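Local coordinates for protein putative alpha-L-fucosidase (Bacteroides thetaiotaomicron VPI-5482, PDB 3GZA) that probably hydrolyses alpha-L-fucosidic linkages, acting as a TIM-barrel glycosidase of glycoside hydrolase family 29, at residues P12-W17 / W265-A270; D216-G221 / E253-G258; H18-G23 / C73-L78; G174-I179 / K201-C206. All coordinates share one frame; numbering follows the deposited sequence.

Contact 1 of 4, residues P12-W17 / W265-A270; sequences PHQLKW and WVPAMA
Trp17 presses its indole onto residues 267-269, and this is the closely fitted half of the contact. The rim of its six-membered ring does much of the touching: CH2 of Trp17 lies 3.6 Å from CG of Met269, a selenomethionine, and CZ2 of Trp17 lies 3.5 Å from O of Ala268. At the other end of the indole, Trp17 CD1 meets CG of Pro267 at 3.5 Å, obliquely. Holding CG anti to the backbone N (chi1 169°) sends the ring off the helix toward the strand, and Phe217 stacks on it. Gln14 supplies the polar anchor. Its NE2 gives Trp265 O a nearly straight bond of 3.0 Å (170° at the hydrogen), although the donor stands 46° above that carbonyl plane. With NE2 also bonded to Asp216 O and OE1 to Lys11 N, the amide is fixed in rotation. The looser side lies at the indole nitrogen, where a water, rather than a direct hydrogen bond, links Trp17 NE1 and Ala268 O, 2.9 Å from each. A helix just before the first strand, plugging the N-terminal end of the strands with an aromatic side chain, is an arrangement consistent with the closed base of a TIM barrel.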
loop_
_atom_site.group_PDB
_atom_site.type_symbol
_atom_site.label_atom_id
_atom_site.label_comp_id
_atom_site.label_asym_id
_atom_site.label_seq_id
_atom_site.Cartn_x
_atom_site.Cartn_y
_atom_site.Cartn_z
ATOM N N PRO A 12 18.178 -2.897 34.799
ATOM C CA PRO A 12 16.974 -2.504 35.492
ATOM C C PRO A 12 15.675 -2.769 34.711
ATOM O O PRO A 12 14.677 -3.216 35.311
ATOM C CB PRO A 12 17.193 -1.020 35.696
ATOM C CG PRO A 12 18.658 -0.890 35.838
ATOM C CD PRO A 12 19.211 -1.853 34.841
ATOM N N HIS A 13 15.642 -2.551 33.383
ATOM C CA HIS A 13 14.402 -2.738 32.639
ATOM C C HIS A 13 14.073 -4.213 32.366
ATOM O O HIS A 13 12.987 -4.530 31.866
ATOM C CB HIS A 13 14.385 -1.905 31.351
ATOM C CG HIS A 13 15.132 -2.521 30.209
ATOM N ND1 HIS A 13 16.505 -2.485 30.116
ATOM C CD2 HIS A 13 14.683 -3.170 29.103
ATOM C CE1 HIS A 13 16.868 -3.110 28.998
ATOM N NE2 HIS A 13 15.785 -3.528 28.365
ATOM N N GLN A 14 14.999 -5.120 32.693
ATOM C CA GLN A 14 14.745 -6.538 32.534
ATOM C C GLN A 14 14.075 -7.127 33.781
ATOM O O GLN A 14 13.562 -8.240 33.715
ATOM C CB GLN A 14 16.033 -7.311 32.232
ATOM C CG GLN A 14 16.523 -7.133 30.797
ATOM C CD GLN A 14 17.868 -7.772 30.550
ATOM O OE1 GLN A 14 18.868 -7.454 31.216
ATOM N NE2 GLN A 14 17.898 -8.710 29.584
ATOM N N LEU A 15 14.039 -6.401 34.897
ATOM C CA LEU A 15 13.419 -6.974 36.105
ATOM C C LEU A 15 11.935 -7.290 35.855
ATOM O O LEU A 15 11.441 -8.347 36.280
ATOM C CB LEU A 15 13.622 -6.066 37.313
ATOM C CG LEU A 15 15.085 -5.889 37.753
ATOM C CD1 LEU A 15 15.126 -4.949 38.964
ATOM C CD2 LEU A 15 15.734 -7.207 38.141
ATOM N N LYS A 16 11.241 -6.435 35.098
ATOM C CA LYS A 16 9.805 -6.644 34.821
ATOM C C LYS A 16 9.556 -7.852 33.949
ATOM O O LYS A 16 8.459 -8.336 33.903
ATOM C CB LYS A 16 9.146 -5.399 34.211
ATOM C CG LYS A 16 9.773 -4.894 32.929
ATOM C CD LYS A 16 8.982 -3.763 32.294
ATOM C CE LYS A 16 9.647 -3.292 31.028
ATOM N NZ LYS A 16 10.941 -2.643 31.342
ATOM N N TRP A 17 10.586 -8.312 33.222
ATOM C CA TRP A 17 10.496 -9.529 32.417
ATOM C C TRP A 17 10.348 -10.717 33.369
ATOM O O TRP A 17 9.401 -11.532 33.265
ATOM C CB TRP A 17 11.757 -9.690 31.531
ATOM C CG TRP A 17 11.784 -11.015 30.921
ATOM C CD1 TRP A 17 12.589 -12.062 31.283
ATOM C CD2 TRP A 17 10.917 -11.514 29.891
ATOM N NE1 TRP A 17 12.256 -13.175 30.551
ATOM C CE2 TRP A 17 11.264 -12.862 29.675
ATOM C CE3 TRP A 17 9.888 -10.950 29.119
ATOM C CZ2 TRP A 17 10.616 -13.637 28.743
ATOM C CZ3 TRP A 17 9.226 -11.739 28.233
ATOM C CH2 TRP A 17 9.607 -13.061 28.041
ATOM N N TRP A 265 23.054 -11.119 30.024
ATOM C CA TRP A 265 21.767 -11.454 30.609
ATOM C C TRP A 265 20.706 -11.476 29.512
ATOM O O TRP A 265 20.265 -10.424 29.019
ATOM C CB TRP A 265 21.405 -10.437 31.694
ATOM C CG TRP A 265 20.333 -10.984 32.629
ATOM C CD1 TRP A 265 19.011 -10.835 32.527
ATOM C CD2 TRP A 265 20.556 -11.832 33.769
ATOM N NE1 TRP A 265 18.365 -11.520 33.540
ATOM C CE2 TRP A 265 19.307 -12.120 34.324
ATOM C CE3 TRP A 265 21.694 -12.329 34.399
ATOM C CZ2 TRP A 265 19.169 -12.903 35.470
ATOM C CZ3 TRP A 265 21.548 -13.104 35.533
ATOM C CH2 TRP A 265 20.300 -13.386 36.042
ATOM N N VAL A 266 20.378 -12.685 29.037
ATOM C CA VAL A 266 19.425 -12.893 27.930
ATOM C C VAL A 266 18.428 -13.985 28.372
ATOM O O VAL A 266 18.555 -15.151 27.956
ATOM C CB VAL A 266 20.104 -13.269 26.596
ATOM C CG1 VAL A 266 19.135 -13.165 25.460
ATOM C CG2 VAL A 266 21.298 -12.334 26.289
ATOM N N PRO A 267 17.497 -13.621 29.269
ATOM C CA PRO A 267 16.689 -14.638 29.915
ATOM C C PRO A 267 15.691 -15.348 29.041
ATOM O O PRO A 267 15.313 -14.884 27.966
ATOM C CB PRO A 267 16.025 -13.887 31.072
ATOM C CG PRO A 267 16.053 -12.449 30.623
ATOM C CD PRO A 267 17.205 -12.275 29.795
ATOM N N ALA A 268 15.289 -16.517 29.535
ATOM C CA ALA A 268 14.414 -17.404 28.790
ATOM C C ALA A 268 12.944 -17.024 28.673
ATOM O O ALA A 268 12.272 -16.643 29.620
ATOM C CB ALA A 268 14.519 -18.833 29.362
HETATM N N MSE A 269 12.457 -17.160 27.468
HETATM C CA MSE A 269 11.057 -16.984 27.135
HETATM C C MSE A 269 10.511 -18.332 26.660
HETATM O O MSE A 269 11.159 -19.046 25.918
HETATM C CB MSE A 269 10.903 -15.985 26.004
HETATM C CG MSE A 269 9.548 -15.712 25.641
HETATM SE SE MSE A 269 8.899 -16.691 24.064
HETATM C CE MSE A 269 9.636 -15.511 22.746
ATOM N N ALA A 270 9.336 -18.713 27.164
ATOM C CA ALA A 270 8.598 -19.894 26.690
ATOM C C ALA A 270 7.341 -19.374 26.036
ATOM O O ALA A 270 6.816 -18.319 26.424
ATOM C CB ALA A 270 8.236 -20.829 27.855
HETATM O O HOH W 1 13.072 -15.505 32.110
#

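Contact 2 of 4, residues D216-G221 / E253-G258; sequences DFRWGG and ELLKHG
Arg218 reaches from strand 218-219 to the C-terminal turn of helix 251-257, and its path can be followed atom by atom. CB grazes Leu255 CD2 at 4.2 Å. The first torsion places CG between the backbone N and the carbonyl carbon (chi1 63°), after which the chain runs extended to NE and CD passes by Leu255 O. NE then bonds to Leu255 O at 2.9 Å, with 166° at the hydrogen. From the same face of that carbonyl plane, NH2 of Arg218 adds a longer, more bent bond to Leu255 O (3.3 Å, 138°). One oxygen is thus gripped side-on by two nitrogens, in the guanidinium plane. CZ lies 3.7 Å from Gly258 CA, which rests over one face of the group; Gly258 has positive phi, and a side chain on it would run into NH2. NH1 turns instead to the carbonyls of Val266 and Trp232. The positive charge at a helix C-terminus probably suits the helix dipole. Beside this grip, Leu255 CB packs 3.4 Å from Trp219 O, Lys256 CG lies 3.3 Å from Gly220 O, and a water joins Lys256 NZ to Gly221 O. The helix end is therefore pinned to strand 218-219, which pairs in parallel with strand 264-273, while Phe235 of strand 234-235 touches Arg218, Leu254 and Leu255.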
loop_
_atom_site.group_PDB
_atom_site.type_symbol
_atom_site.label_atom_id
_atom_site.label_comp_id
_atom_site.label_asym_id
_atom_site.label_seq_id
_atom_site.Cartn_x
_atom_site.Cartn_y
_atom_site.Cartn_z
ATOM N N ASP A 216 16.829 -8.754 24.412
ATOM C CA ASP A 216 16.628 -8.588 25.854
ATOM C C ASP A 216 16.056 -9.815 26.557
ATOM O O ASP A 216 16.021 -9.868 27.796
ATOM C CB ASP A 216 15.825 -7.346 26.145
ATOM C CG ASP A 216 16.587 -6.071 25.889
ATOM O OD1 ASP A 216 17.827 -6.067 25.692
ATOM O OD2 ASP A 216 15.917 -5.000 25.974
ATOM N N PHE A 217 15.670 -10.809 25.775
ATOM C CA PHE A 217 15.321 -12.131 26.251
ATOM C C PHE A 217 15.472 -13.041 25.046
ATOM O O PHE A 217 15.696 -12.531 23.933
ATOM C CB PHE A 217 13.945 -12.179 26.929
ATOM C CG PHE A 217 12.813 -11.740 26.076
ATOM C CD1 PHE A 217 12.267 -12.603 25.198
ATOM C CD2 PHE A 217 12.281 -10.452 26.193
ATOM C CE1 PHE A 217 11.251 -12.240 24.426
ATOM C CE2 PHE A 217 11.251 -10.075 25.437
ATOM C CZ PHE A 217 10.706 -10.971 24.572
ATOM N N ARG A 218 15.403 -14.354 25.240
ATOM C CA ARG A 218 15.603 -15.302 24.142
ATOM C C ARG A 218 14.420 -16.232 24.056
ATOM O O ARG A 218 13.890 -16.623 25.080
ATOM C CB ARG A 218 16.864 -16.169 24.320
ATOM C CG ARG A 218 16.839 -17.078 25.567
ATOM C CD ARG A 218 18.153 -17.772 25.768
ATOM N NE ARG A 218 17.943 -18.928 26.646
ATOM C CZ ARG A 218 18.122 -18.951 27.965
ATOM N NH1 ARG A 218 18.654 -17.905 28.618
ATOM N NH2 ARG A 218 17.837 -20.062 28.627
ATOM N N TRP A 219 14.086 -16.628 22.842
ATOM C CA TRP A 219 13.093 -17.697 22.628
ATOM C C TRP A 219 13.717 -18.982 23.124
ATOM O O TRP A 219 14.820 -19.346 22.721
ATOM C CB TRP A 219 12.780 -17.795 21.132
ATOM C CG TRP A 219 11.829 -18.903 20.775
ATOM C CD1 TRP A 219 10.571 -19.029 21.177
ATOM C CD2 TRP A 219 12.106 -20.004 19.914
ATOM N NE1 TRP A 219 10.005 -20.145 20.631
ATOM C CE2 TRP A 219 10.922 -20.762 19.839
ATOM C CE3 TRP A 219 13.217 -20.402 19.187
ATOM C CZ2 TRP A 219 10.822 -21.893 19.088
ATOM C CZ3 TRP A 219 13.134 -21.551 18.454
ATOM C CH2 TRP A 219 11.937 -22.285 18.406
ATOM N N GLY A 220 12.995 -19.687 23.991
ATOM C CA GLY A 220 13.474 -20.908 24.630
ATOM C C GLY A 220 13.541 -22.176 23.809
ATOM O O GLY A 220 13.577 -23.266 24.390
ATOM N N GLY A 221 13.560 -22.057 22.492
ATOM C CA GLY A 221 13.848 -23.232 21.639
ATOM C C GLY A 221 12.685 -24.095 21.171
ATOM O O GLY A 221 12.931 -25.107 20.487
ATOM N N GLU A 253 20.050 -26.341 22.016
ATOM C CA GLU A 253 20.301 -26.685 23.423
ATOM C C GLU A 253 20.629 -25.442 24.217
ATOM O O GLU A 253 20.228 -25.329 25.344
ATOM C CB GLU A 253 21.426 -27.688 23.567
ATOM C CG GLU A 253 21.044 -29.074 23.086
ATOM C CD GLU A 253 19.975 -29.712 23.922
ATOM O OE1 GLU A 253 20.019 -29.590 25.158
ATOM O OE2 GLU A 253 19.084 -30.355 23.330
ATOM N N LEU A 254 21.396 -24.533 23.626
ATOM C CA LEU A 254 21.738 -23.274 24.275
ATOM C C LEU A 254 20.495 -22.425 24.520
ATOM O O LEU A 254 20.368 -21.831 25.585
ATOM C CB LEU A 254 22.836 -22.550 23.458
ATOM C CG LEU A 254 23.221 -21.149 23.915
ATOM C CD1 LEU A 254 23.754 -21.205 25.365
ATOM C CD2 LEU A 254 24.238 -20.507 22.931
ATOM N N LEU A 255 19.538 -22.351 23.574
ATOM C CA LEU A 255 18.274 -21.603 23.834
ATOM C C LEU A 255 17.456 -22.207 24.954
ATOM O O LEU A 255 16.932 -21.507 25.806
ATOM C CB LEU A 255 17.442 -21.521 22.562
ATOM C CG LEU A 255 18.052 -20.726 21.410
ATOM C CD1 LEU A 255 17.227 -20.974 20.156
ATOM C CD2 LEU A 255 18.150 -19.197 21.740
ATOM N N LYS A 256 17.392 -23.541 24.981
ATOM C CA LYS A 256 16.617 -24.268 25.958
ATOM C C LYS A 256 17.135 -24.249 27.380
ATOM O O LYS A 256 16.344 -24.408 28.332
ATOM C CB LYS A 256 16.494 -25.731 25.476
ATOM C CG LYS A 256 15.561 -25.866 24.265
ATOM C CD LYS A 256 15.573 -27.261 23.648
ATOM C CE LYS A 256 14.587 -27.323 22.458
ATOM N NZ LYS A 256 14.803 -28.545 21.683
ATOM N N HIS A 257 18.451 -24.120 27.518
ATOM C CA HIS A 257 19.123 -24.184 28.812
ATOM C C HIS A 257 19.845 -22.904 29.239
ATOM O O HIS A 257 20.111 -22.732 30.418
ATOM C CB HIS A 257 20.190 -25.322 28.801
ATOM C CG HIS A 257 19.614 -26.716 28.775
ATOM N ND1 HIS A 257 19.166 -27.354 29.906
ATOM C CD2 HIS A 257 19.417 -27.586 27.747
ATOM C CE1 HIS A 257 18.720 -28.559 29.581
ATOM N NE2 HIS A 257 18.876 -28.733 28.278
ATOM N N GLY A 258 20.265 -22.076 28.290
ATOM C CA GLY A 258 21.150 -20.955 28.595
ATOM C C GLY A 258 22.562 -21.456 28.904
ATOM O O GLY A 258 22.902 -22.638 28.712
HETATM O O HOH W 2 12.917 -27.736 19.780
#

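Contact 3 of 4, residues H18-G23 / C73-L78; sequences HEAEMG and CKFAVL
Met22 O takes the backbone N-H of Lys74 in a bond of 2.8 Å that is almost straight (171° at the hydrogen), joining the segments at the N-terminal side of the parallel strands 22-26 and 75-79. Just before it, the chain leaves helix 15-20 at Glu21, whose phi is positive. The side chains centre on Phe75. Its chi1 of 64°, with CG between the backbone N and the carbonyl carbon, folds the ring back so that Gly23 CA sits over the face, 3.5 Å from the centroid and 9° off the normal: a CH-pi contact. A side chain on Gly23 would strike the ring. At the edge, Ala20 CB lies 3.6 Å from Phe75 CD1. An alanine in place of Phe75 would be likely to leave the Gly23 backbone and the Ala20 methyl without their packing partner. Cys73 SG rests 3.6 Å from Gly23 C. On the outside, Lys74 CG runs 3.4 Å from Ala20 O, and its NZ reaches the carbonyls of Glu19 and Ala20 through two waters at the helix end. Tyr177 stacks on Phe75, and Thr312 and Ile314 touch it, consistent with a TIM-barrel interior where the two parallel strands of the first beta-alpha-beta unit come side by side.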
loop_
_atom_site.group_PDB
_atom_site.type_symbol
_atom_site.label_atom_id
_atom_site.label_comp_id
_atom_site.label_asym_id
_atom_site.label_seq_id
_atom_site.Cartn_x
_atom_site.Cartn_y
_atom_site.Cartn_z
ATOM N N HIS A 18 11.292 -10.849 34.281
ATOM C CA HIS A 18 11.255 -11.959 35.241
ATOM C C HIS A 18 10.022 -11.893 36.125
ATOM O O HIS A 18 9.390 -12.907 36.382
ATOM C CB HIS A 18 12.466 -11.928 36.148
ATOM C CG HIS A 18 13.764 -12.151 35.444
ATOM N ND1 HIS A 18 14.192 -13.401 35.060
ATOM C CD2 HIS A 18 14.703 -11.275 35.014
ATOM C CE1 HIS A 18 15.363 -13.287 34.452
ATOM N NE2 HIS A 18 15.701 -12.008 34.422
ATOM N N GLU A 19 9.729 -10.708 36.655
ATOM C CA GLU A 19 8.608 -10.558 37.604
ATOM C C GLU A 19 7.231 -10.817 37.025
ATOM O O GLU A 19 6.334 -11.217 37.754
ATOM C CB GLU A 19 8.625 -9.167 38.207
ATOM C CG GLU A 19 9.861 -8.901 39.005
ATOM C CD GLU A 19 10.126 -7.380 39.240
ATOM O OE1 GLU A 19 9.743 -6.502 38.391
ATOM O OE2 GLU A 19 10.799 -7.085 40.241
ATOM N N ALA A 20 7.044 -10.542 35.742
ATOM C CA ALA A 20 5.732 -10.767 35.134
ATOM C C ALA A 20 5.331 -12.208 35.177
ATOM O O ALA A 20 4.155 -12.497 35.423
ATOM C CB ALA A 20 5.713 -10.252 33.682
ATOM N N GLU A 21 6.278 -13.113 34.884
ATOM C CA GLU A 21 6.051 -14.574 34.817
ATOM C C GLU A 21 5.203 -15.058 33.674
ATOM O O GLU A 21 5.487 -16.086 33.099
ATOM C CB GLU A 21 5.563 -15.151 36.148
ATOM C CG GLU A 21 6.535 -14.916 37.316
ATOM C CD GLU A 21 6.089 -15.421 38.655
ATOM O OE1 GLU A 21 5.014 -15.993 38.771
ATOM O OE2 GLU A 21 6.792 -15.156 39.642
HETATM N N MSE A 22 4.125 -14.340 33.369
HETATM C CA MSE A 22 3.240 -14.732 32.301
HETATM C C MSE A 22 2.751 -13.516 31.553
HETATM O O MSE A 22 2.542 -12.441 32.156
HETATM C CB MSE A 22 2.028 -15.405 32.860
HETATM C CG MSE A 22 2.239 -16.720 33.453
HETATM SE SE MSE A 22 0.540 -17.473 34.109
HETATM C CE MSE A 22 -0.284 -17.607 32.349
ATOM N N GLY A 23 2.561 -13.711 30.264
ATOM C CA GLY A 23 1.981 -12.698 29.391
ATOM C C GLY A 23 1.225 -13.337 28.249
ATOM O O GLY A 23 1.228 -14.554 28.115
ATOM N N CYS A 73 -1.767 -13.371 33.327
ATOM C CA CYS A 73 -0.918 -12.545 32.448
ATOM C C CYS A 73 -0.748 -11.139 33.010
ATOM O O CYS A 73 -1.719 -10.528 33.497
ATOM C CB CYS A 73 -1.544 -12.444 31.050
ATOM S SG CYS A 73 -1.674 -14.084 30.304
ATOM N N LYS A 74 0.505 -10.668 32.993
ATOM C CA LYS A 74 0.871 -9.351 33.507
ATOM C C LYS A 74 1.199 -8.365 32.389
ATOM O O LYS A 74 1.384 -7.161 32.646
ATOM C CB LYS A 74 2.005 -9.435 34.548
ATOM C CG LYS A 74 1.647 -10.281 35.749
ATOM C CD LYS A 74 0.466 -9.714 36.515
ATOM C CE LYS A 74 0.145 -10.561 37.749
ATOM N NZ LYS A 74 1.279 -10.609 38.669
ATOM N N PHE A 75 1.418 -8.904 31.191
ATOM C CA PHE A 75 1.683 -8.082 30.014
ATOM C C PHE A 75 0.919 -8.672 28.864
ATOM O O PHE A 75 0.541 -9.864 28.894
ATOM C CB PHE A 75 3.173 -7.949 29.692
ATOM C CG PHE A 75 3.831 -9.229 29.334
ATOM C CD1 PHE A 75 4.494 -9.955 30.317
ATOM C CD2 PHE A 75 3.957 -9.640 28.032
ATOM C CE1 PHE A 75 5.149 -11.116 30.011
ATOM C CE2 PHE A 75 4.612 -10.793 27.711
ATOM C CZ PHE A 75 5.257 -11.526 28.716
ATOM N N ALA A 76 0.649 -7.855 27.849
ATOM C CA ALA A 76 -0.139 -8.317 26.675
ATOM C C ALA A 76 0.431 -7.569 25.463
ATOM O O ALA A 76 0.701 -6.384 25.535
ATOM C CB ALA A 76 -1.659 -8.045 26.847
ATOM N N VAL A 77 0.601 -8.313 24.388
ATOM C CA VAL A 77 1.221 -7.837 23.148
ATOM C C VAL A 77 0.279 -8.063 21.987
ATOM O O VAL A 77 -0.353 -9.106 21.885
ATOM C CB VAL A 77 2.547 -8.618 22.930
ATOM C CG1 VAL A 77 3.301 -8.175 21.660
ATOM C CG2 VAL A 77 3.471 -8.519 24.170
ATOM N N LEU A 78 0.210 -7.094 21.069
ATOM C CA LEU A 78 -0.590 -7.191 19.864
ATOM C C LEU A 78 0.243 -7.084 18.612
ATOM O O LEU A 78 1.159 -6.287 18.557
ATOM C CB LEU A 78 -1.600 -6.015 19.831
ATOM C CG LEU A 78 -2.452 -5.876 18.572
ATOM C CD1 LEU A 78 -3.339 -7.121 18.293
ATOM C CD2 LEU A 78 -3.340 -4.576 18.573
HETATM O O HOH W 3 4.095 -9.615 38.986
HETATM O O HOH W 4 3.043 -12.891 37.906
#

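Contact 4 of 4, residues G174-I179 / K201-C206; sequences GDLYMI and KYQPNC
A side-chain amide clasping backbone, backed by a buried thiol, joins the loop and first residues of strand 178-181 to the turn that follows helix 196-202. Gln203 carries the clasp. Its OE1 accepts the N-H of Leu176 at 2.8 Å (161° at the hydrogen), while NE2 donates to Gly174 O at 3.0 Å, more bent at 153°. The chain bends at chi2, bringing both amide atoms onto residues 174-176, and NE2 has a second acceptor in Cys170 O of helix 148-171. Replacing Gln203 by a leucine would probably leave Gly174 O and Leu176 N without this shared partner and let the loop shift. A type I turn from Gln203 to Cys206, closed by Cys206 N bonding to Gln203 O, then brings in the thiol. With SG anti to the backbone N (chi1 180°), Cys206 SG reaches 3.3 Å from Met178 C, and it also packs 3.9 Å from Ile179 CG1. Leu176 CB adds an apolar touch, 3.8 Å from Cys206 SG. Cys206 CB meanwhile meets Leu176 O at 3.4 Å. On the more exposed side, at Asp175, the link is by water, which donates to both Asp175 OD1 and Tyr202 O. The contact ties together the entry to one strand and the return from the following helix, as belongs to the beta-alpha-beta unit 178-181, 196-202, 207-209 of a TIM barrel.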
loop_
_atom_site.group_PDB
_atom_site.type_symbol
_atom_site.label_atom_id
_atom_site.label_comp_id
_atom_site.label_asym_id
_atom_site.label_seq_id
_atom_site.Cartn_x
_atom_site.Cartn_y
_atom_site.Cartn_z
ATOM N N GLY A 174 2.307 5.555 24.238
ATOM C CA GLY A 174 2.792 5.463 25.619
ATOM C C GLY A 174 3.979 4.525 25.771
ATOM O O GLY A 174 4.541 4.036 24.805
ATOM N N ASP A 175 4.354 4.284 27.032
ATOM C CA ASP A 175 5.512 3.435 27.360
ATOM C C ASP A 175 5.163 1.977 27.206
ATOM O O ASP A 175 4.105 1.517 27.649
ATOM C CB ASP A 175 6.026 3.745 28.754
ATOM C CG ASP A 175 6.603 5.158 28.874
ATOM O OD1 ASP A 175 6.861 5.816 27.835
ATOM O OD2 ASP A 175 6.831 5.630 30.015
ATOM N N LEU A 176 6.039 1.241 26.521
ATOM C CA LEU A 176 5.784 -0.134 26.145
ATOM C C LEU A 176 6.659 -1.142 26.922
ATOM O O LEU A 176 7.775 -0.847 27.353
ATOM C CB LEU A 176 6.089 -0.322 24.662
ATOM C CG LEU A 176 5.303 0.592 23.715
ATOM C CD1 LEU A 176 5.793 0.462 22.276
ATOM C CD2 LEU A 176 3.814 0.333 23.859
ATOM N N TYR A 177 6.089 -2.323 27.061
ATOM C CA TYR A 177 6.723 -3.417 27.776
ATOM C C TYR A 177 7.802 -4.043 26.930
ATOM O O TYR A 177 8.884 -4.313 27.427
ATOM C CB TYR A 177 5.641 -4.443 28.150
ATOM C CG TYR A 177 6.164 -5.587 28.983
ATOM C CD1 TYR A 177 6.325 -5.465 30.348
ATOM C CD2 TYR A 177 6.417 -6.846 28.408
ATOM C CE1 TYR A 177 6.796 -6.533 31.127
ATOM C CE2 TYR A 177 6.923 -7.887 29.190
ATOM C CZ TYR A 177 7.058 -7.746 30.548
ATOM O OH TYR A 177 7.505 -8.812 31.310
HETATM N N MSE A 178 7.451 -4.339 25.683
HETATM C CA MSE A 178 8.414 -4.870 24.744
HETATM C C MSE A 178 8.000 -4.459 23.348
HETATM O O MSE A 178 6.824 -4.077 23.116
HETATM C CB MSE A 178 8.408 -6.420 24.744
HETATM C CG MSE A 178 7.195 -7.086 24.224
HETATM SE SE MSE A 178 7.375 -8.954 23.915
HETATM C CE MSE A 178 7.453 -9.575 25.745
ATOM N N ILE A 179 8.985 -4.538 22.457
ATOM C CA ILE A 179 8.800 -4.503 21.001
ATOM C C ILE A 179 9.343 -5.867 20.579
ATOM O O ILE A 179 10.500 -6.181 20.876
ATOM C CB ILE A 179 9.549 -3.415 20.236
ATOM C CG1 ILE A 179 8.942 -2.023 20.531
ATOM C CG2 ILE A 179 9.547 -3.740 18.721
ATOM C CD1 ILE A 179 7.507 -1.779 20.067
ATOM N N LYS A 201 15.931 5.474 22.022
ATOM C CA LYS A 201 15.608 6.872 22.214
ATOM C C LYS A 201 14.219 7.081 22.791
ATOM O O LYS A 201 14.044 7.846 23.761
ATOM C CB LYS A 201 15.703 7.602 20.887
ATOM C CG LYS A 201 15.362 9.076 20.960
ATOM C CD LYS A 201 15.598 9.777 19.664
ATOM C CE LYS A 201 15.318 11.283 19.788
ATOM N NZ LYS A 201 15.560 11.971 18.488
ATOM N N TYR A 202 13.238 6.461 22.172
ATOM C CA TYR A 202 11.846 6.723 22.543
ATOM C C TYR A 202 11.274 5.807 23.593
ATOM O O TYR A 202 10.310 6.160 24.236
ATOM C CB TYR A 202 10.980 6.705 21.299
ATOM C CG TYR A 202 11.373 7.781 20.330
ATOM C CD1 TYR A 202 11.207 9.129 20.650
ATOM C CD2 TYR A 202 11.928 7.467 19.106
ATOM C CE1 TYR A 202 11.598 10.140 19.747
ATOM C CE2 TYR A 202 12.315 8.468 18.223
ATOM C CZ TYR A 202 12.142 9.782 18.554
ATOM O OH TYR A 202 12.503 10.726 17.647
ATOM N N GLN A 203 11.894 4.640 23.762
ATOM C CA GLN A 203 11.418 3.613 24.662
ATOM C C GLN A 203 12.580 3.014 25.465
ATOM O O GLN A 203 12.788 1.785 25.419
ATOM C CB GLN A 203 10.716 2.540 23.840
ATOM C CG GLN A 203 9.396 2.955 23.201
ATOM C CD GLN A 203 8.276 3.130 24.166
ATOM O OE1 GLN A 203 8.240 2.497 25.223
ATOM N NE2 GLN A 203 7.317 3.963 23.801
ATOM N N PRO A 204 13.298 3.842 26.221
ATOM C CA PRO A 204 14.471 3.380 26.945
ATOM C C PRO A 204 14.237 2.242 27.952
ATOM O O PRO A 204 15.195 1.559 28.291
ATOM C CB PRO A 204 15.001 4.654 27.634
ATOM C CG PRO A 204 13.816 5.490 27.735
ATOM C CD PRO A 204 13.089 5.274 26.466
ATOM N N ASN A 205 13.023 2.032 28.436
ATOM C CA ASN A 205 12.765 0.927 29.379
ATOM C C ASN A 205 12.016 -0.231 28.774
ATOM O O ASN A 205 11.617 -1.129 29.464
ATOM C CB ASN A 205 11.997 1.444 30.567
ATOM C CG ASN A 205 12.809 2.408 31.362
ATOM O OD1 ASN A 205 13.898 2.070 31.847
ATOM N ND2 ASN A 205 12.318 3.619 31.473
ATOM N N CYS A 206 11.863 -0.202 27.456
ATOM C CA CYS A 206 11.182 -1.240 26.712
ATOM C C CYS A 206 12.099 -2.389 26.344
ATOM O O CYS A 206 13.218 -2.180 25.918
ATOM C CB CYS A 206 10.547 -0.621 25.449
ATOM S SG CYS A 206 9.648 -1.734 24.356
HETATM O O HOH W 5 9.271 5.734 26.773
#

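Overall arrangement
From the N terminus, helix 15-20 opens contact 1, whose partner strand 264-273 arrives some 250 residues later; the other three contacts all fall within that long span. They close in series: contact 3 first, between strands 22-26 and 75-79, then contact 4 around strand 178-181 and helix 196-202, and last contact 2, between strand 218-219 and helix 251-257. None of the spans cross. All four reach the same sheet, and contact 1 touches each of the others: His18 bonds Trp265, Lys16 bonds Asn205, and the backbones of Met269 and Gly220 pair. Contact 4 in turn packs on contacts 2 and 3 through Met178, whereas contacts 2 and 3 do not meet, their nearest atoms being about 7 Å apart.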